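Local atomic coordinates of Bse634I restriction endonuclease (Geobacillus stearothermophilus, PDB entry 1KNV), a protein that cleaves double-stranded DNA at a specific recognition sequence as a restriction endonuclease, probably with the help of bound metal ions. Residues Lys187-Val192 with Tyr227-Ala232. Sequence-based numbering, arbitrary orientation. Where two conformers were deposited one is given.
Sequences KWDSLV and YWNPKA
Trp-188 NE1 lies over one face of the Tyr-227 ring, 3.3 Å from Tyr-227 CD1, and the turn that carries the tryptophan is closed by a 2.8 Å bond from Ser-190 N to Lys-187 O. The five-membered ring of Trp-188 and the phenol ring form an offset stack, with planes 5° apart and centroids 3.9 Å apart. The two side chains run past each other in opposite senses, which brings Trp-188 CD1 to 3.4 Å from Tyr-227 CE1. With CG set between its backbone N and carbonyl carbon (chi1 77°), the indole folds back over its own turn, so that Asp-189 CB covers the face turned away from Tyr-227. Asn-229 meets the six-membered ring at its edge, CB lying in the ring plane 3.7 Å from Trp-188 CZ2, and the amide stands at 80° to the indole. Ala-232 CB also approaches this end of the indole, though the modelled fit there is doubtful. Asn-229 OD1 accepts a weak bond from Lys-231 N within the type I turn from Asn-229 to Ala-232; Asp-189 OD1 and Asn-229 ND2 stay 3.7 Å apart, their side chains crossing at about a right angle, too far for a hydrogen bond. Tyr-227 OH hydrogen-bonds to Thr-120, and Lys-123 makes a cation-pi contact with the phenol ring. Phe-220 and Leu-223 of helix 203-227 also pack on Trp-188. Next to the stack, Trp-228 turns away to neighbouring subunits. A serine in place of Trp-188 would probably open a gap between the two loops and leave the Tyr-227 ring without its stacking partner. Joining the lead-in to strand 191-198 with the loop after helix 203-227, the contact thus rests on ring stacking and apolar packing, while polar ends such as Tyr-227 OH find partners outside the two segments.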
ATOM      1  N   LYS B 187       4.263  -7.410  23.970  1.00 21.08           N
ATOM      2  CA  LYS B 187       4.020  -6.291  23.077  1.00 22.37           C
ATOM      3  C   LYS B 187       4.199  -6.953  21.718  1.00 21.43           C
ATOM      4  O   LYS B 187       5.081  -7.794  21.544  1.00 20.73           O
ATOM      5  CB  LYS B 187       5.076  -5.200  23.275  1.00 24.84           C
ATOM      6  CG  LYS B 187       4.927  -4.387  24.558  1.00 28.04           C
ATOM      7  CD  LYS B 187       6.112  -3.444  24.753  1.00 31.83           C
ATOM      8  CE  LYS B 187       6.392  -2.622  23.485  1.00 35.27           C
ATOM      9  NZ  LYS B 187       7.439  -1.562  23.682  1.00 36.12           N
ATOM     10  N   TRP B 188       3.361  -6.584  20.762  1.00 20.89           N
ATOM     11  CA  TRP B 188       3.418  -7.184  19.439  1.00 20.41           C
ATOM     12  C   TRP B 188       4.804  -7.195  18.806  1.00 20.53           C
ATOM     13  O   TRP B 188       5.178  -8.182  18.175  1.00 20.25           O
ATOM     14  CB  TRP B 188       2.440  -6.478  18.501  1.00 19.54           C
ATOM     15  CG  TRP B 188       2.933  -5.175  18.014  1.00 18.23           C
ATOM     16  CD1 TRP B 188       2.915  -3.986  18.680  1.00 19.55           C
ATOM     17  CD2 TRP B 188       3.554  -4.920  16.748  1.00 18.50           C
ATOM     18  NE1 TRP B 188       3.490  -3.000  17.900  1.00 19.68           N
ATOM     19  CE2 TRP B 188       3.891  -3.554  16.712  1.00 18.50           C
ATOM     20  CE3 TRP B 188       3.865  -5.721  15.641  1.00 16.74           C
ATOM     21  CZ2 TRP B 188       4.512  -2.970  15.612  1.00 18.19           C
ATOM     22  CZ3 TRP B 188       4.481  -5.141  14.553  1.00 14.88           C
ATOM     23  CH2 TRP B 188       4.798  -3.784  14.546  1.00 16.30           C
ATOM     24  N   ASP B 189       5.563  -6.109  18.961  1.00 20.68           N
ATOM     25  CA  ASP B 189       6.892  -6.052  18.357  1.00 21.77           C
ATOM     26  C   ASP B 189       7.978  -6.689  19.221  1.00 23.64           C
ATOM     27  O   ASP B 189       9.172  -6.497  18.981  1.00 21.86           O
ATOM     28  CB  ASP B 189       7.267  -4.614  18.011  1.00 22.59           C
ATOM     29  CG  ASP B 189       7.272  -3.701  19.213  1.00 24.47           C
ATOM     30  OD1 ASP B 189       7.885  -2.624  19.098  1.00 27.16           O
ATOM     31  OD2 ASP B 189       6.672  -4.041  20.257  1.00 24.60           O
ATOM     32  N   SER B 190       7.557  -7.473  20.205  1.00 24.68           N
ATOM     33  CA  SER B 190       8.508  -8.136  21.086  1.00 24.79           C
ATOM     34  C   SER B 190       8.927  -9.510  20.548  1.00 25.95           C
ATOM     35  O   SER B 190       9.896 -10.074  21.005  1.00 24.98           O
ATOM     36  CB  SER B 190       7.934  -8.287  22.501  1.00 24.81           C
ATOM     37  OG  SER B 190       7.972  -7.045  23.190  1.00 24.68           O
ATOM     38  N   LEU B 191       8.196 -10.041  19.573  1.00 27.72           N
ATOM     39  CA  LEU B 191       8.536 -11.338  18.973  1.00 31.62           C
ATOM     40  C   LEU B 191       9.622 -11.023  17.979  1.00 31.49           C
ATOM     41  O   LEU B 191       9.527 -10.069  17.272  1.00 35.14           O
ATOM     42  CB  LEU B 191       7.468 -11.867  18.112  1.00 32.73           C
ATOM     43  CG  LEU B 191       6.168 -11.670  18.783  1.00 34.08           C
ATOM     44  CD1 LEU B 191       5.238 -11.995  17.796  1.00 35.37           C
ATOM     45  CD2 LEU B 191       5.998 -12.571  19.898  1.00 33.86           C
ATOM     46  N   VAL B 192      10.633 -11.833  17.917  1.00 29.87           N
ATOM     47  CA  VAL B 192      11.629 -11.542  16.955  1.00 27.05           C
ATOM     48  C   VAL B 192      11.598 -12.599  15.921  1.00 23.79           C
ATOM     49  O   VAL B 192      11.761 -12.284  14.761  1.00 22.47           O
ATOM     50  CB  VAL B 192      12.981 -11.283  17.630  1.00 29.12           C
ATOM     51  CG1 VAL B 192      12.852  -9.905  18.329  1.00 31.03           C
ATOM     52  CG2 VAL B 192      13.329 -12.315  18.623  1.00 29.60           C
ATOM     53  N   TYR B 227       0.046  -0.154  13.694  1.00 16.65           N
ATOM     54  CA  TYR B 227       0.824   0.597  14.675  1.00 16.86           C
ATOM     55  C   TYR B 227       1.771   1.609  14.049  1.00 17.29           C
ATOM     56  O   TYR B 227       2.418   2.377  14.755  1.00 16.08           O
ATOM     57  CB  TYR B 227       1.663  -0.353  15.531  1.00 18.60           C
ATOM     58  CG  TYR B 227       0.913  -1.111  16.605  1.00 19.19           C
ATOM     59  CD1 TYR B 227       0.547  -2.441  16.422  1.00 17.81           C
ATOM     60  CD2 TYR B 227       0.597  -0.501  17.822  1.00 19.67           C
ATOM     61  CE1 TYR B 227      -0.110  -3.142  17.422  1.00 18.69           C
ATOM     62  CE2 TYR B 227      -0.059  -1.198  18.826  1.00 19.83           C
ATOM     63  CZ  TYR B 227      -0.408  -2.514  18.622  1.00 19.16           C
ATOM     64  OH  TYR B 227      -1.045  -3.205  19.623  1.00 19.69           O
ATOM     65  N   TRP B 228       1.864   1.592  12.728  1.00 18.10           N
ATOM     66  CA  TRP B 228       2.744   2.496  12.012  1.00 18.27           C
ATOM     67  C   TRP B 228       4.168   2.437  12.555  1.00 19.46           C
ATOM     68  O   TRP B 228       4.738   3.440  12.968  1.00 19.41           O
ATOM     69  CB  TRP B 228       2.210   3.920  12.081  1.00 18.91           C
ATOM     70  CG  TRP B 228       2.784   4.766  11.018  1.00 20.07           C
ATOM     71  CD1 TRP B 228       3.794   5.675  11.143  1.00 21.19           C
ATOM     72  CD2 TRP B 228       2.442   4.729   9.633  1.00 20.48           C
ATOM     73  NE1 TRP B 228       4.106   6.209   9.913  1.00 22.58           N
ATOM     74  CE2 TRP B 228       3.290   5.643   8.969  1.00 21.54           C
ATOM     75  CE3 TRP B 228       1.501   4.009   8.886  1.00 21.58           C
ATOM     76  CZ2 TRP B 228       3.223   5.859   7.591  1.00 22.30           C
ATOM     77  CZ3 TRP B 228       1.434   4.223   7.514  1.00 23.62           C
ATOM     78  CH2 TRP B 228       2.291   5.142   6.882  1.00 22.74           C
ATOM     79  N   ASN B 229       4.738   1.238  12.551  1.00 21.81           N
ATOM     80  CA  ASN B 229       6.098   1.016  13.024  1.00 22.44           C
ATOM     81  C   ASN B 229       6.806   0.295  11.889  1.00 23.96           C
ATOM     82  O   ASN B 229       6.728  -0.924  11.779  1.00 23.52           O
ATOM     83  CB  ASN B 229       6.092   0.125  14.261  1.00 22.75           C
ATOM     84  CG  ASN B 229       7.443   0.060  14.935  1.00 23.39           C
ATOM     85  OD1 ASN B 229       8.442   0.530  14.396  1.00 25.14           O
ATOM     86  ND2 ASN B 229       7.480  -0.524  16.122  1.00 24.64           N
ATOM     87  N   PRO B 230       7.501   1.041  11.024  1.00 25.84           N
ATOM     88  CA  PRO B 230       8.189   0.389   9.910  1.00 27.61           C
ATOM     89  C   PRO B 230       9.407  -0.434  10.309  1.00 29.17           C
ATOM     90  O   PRO B 230       9.825  -1.334   9.586  1.00 30.58           O
ATOM     91  CB  PRO B 230       8.561   1.564   9.008  1.00 27.28           C
ATOM     92  CG  PRO B 230       8.811   2.667   9.989  1.00 26.50           C
ATOM     93  CD  PRO B 230       7.678   2.507  10.973  1.00 25.88           C
ATOM     94  N   LYS B 231       9.952  -0.134  11.478  0.51 29.24           N
ATOM     95  CA  LYS B 231      11.144  -0.808  11.964  0.51 29.58           C
ATOM     96  C   LYS B 231      10.930  -2.140  12.675  0.51 29.25           C
ATOM     97  O   LYS B 231      11.892  -2.854  12.959  0.51 28.45           O
ATOM     98  CB  LYS B 231      11.896   0.142  12.893  0.51 30.76           C
ATOM     99  CG  LYS B 231      12.103   1.527  12.302  0.51 32.43           C
ATOM    100  CD  LYS B 231      12.923   1.467  11.022  0.51 33.11           C
ATOM    101  CE  LYS B 231      13.156   2.856  10.455  0.51 33.46           C
ATOM    102  NZ  LYS B 231      14.093   2.814   9.303  0.51 34.86           N
ATOM    103  N   ALA B 232       9.678  -2.483  12.963  1.00 28.85           N
ATOM    104  CA  ALA B 232       9.397  -3.724  13.668  1.00 28.22           C
ATOM    105  C   ALA B 232       9.772  -4.836  12.688  1.00 28.97           C
ATOM    106  O   ALA B 232       9.521  -4.720  11.489  1.00 29.59           O
ATOM    107  CB  ALA B 232       7.932  -3.806  14.022  1.00 26.54           C
TER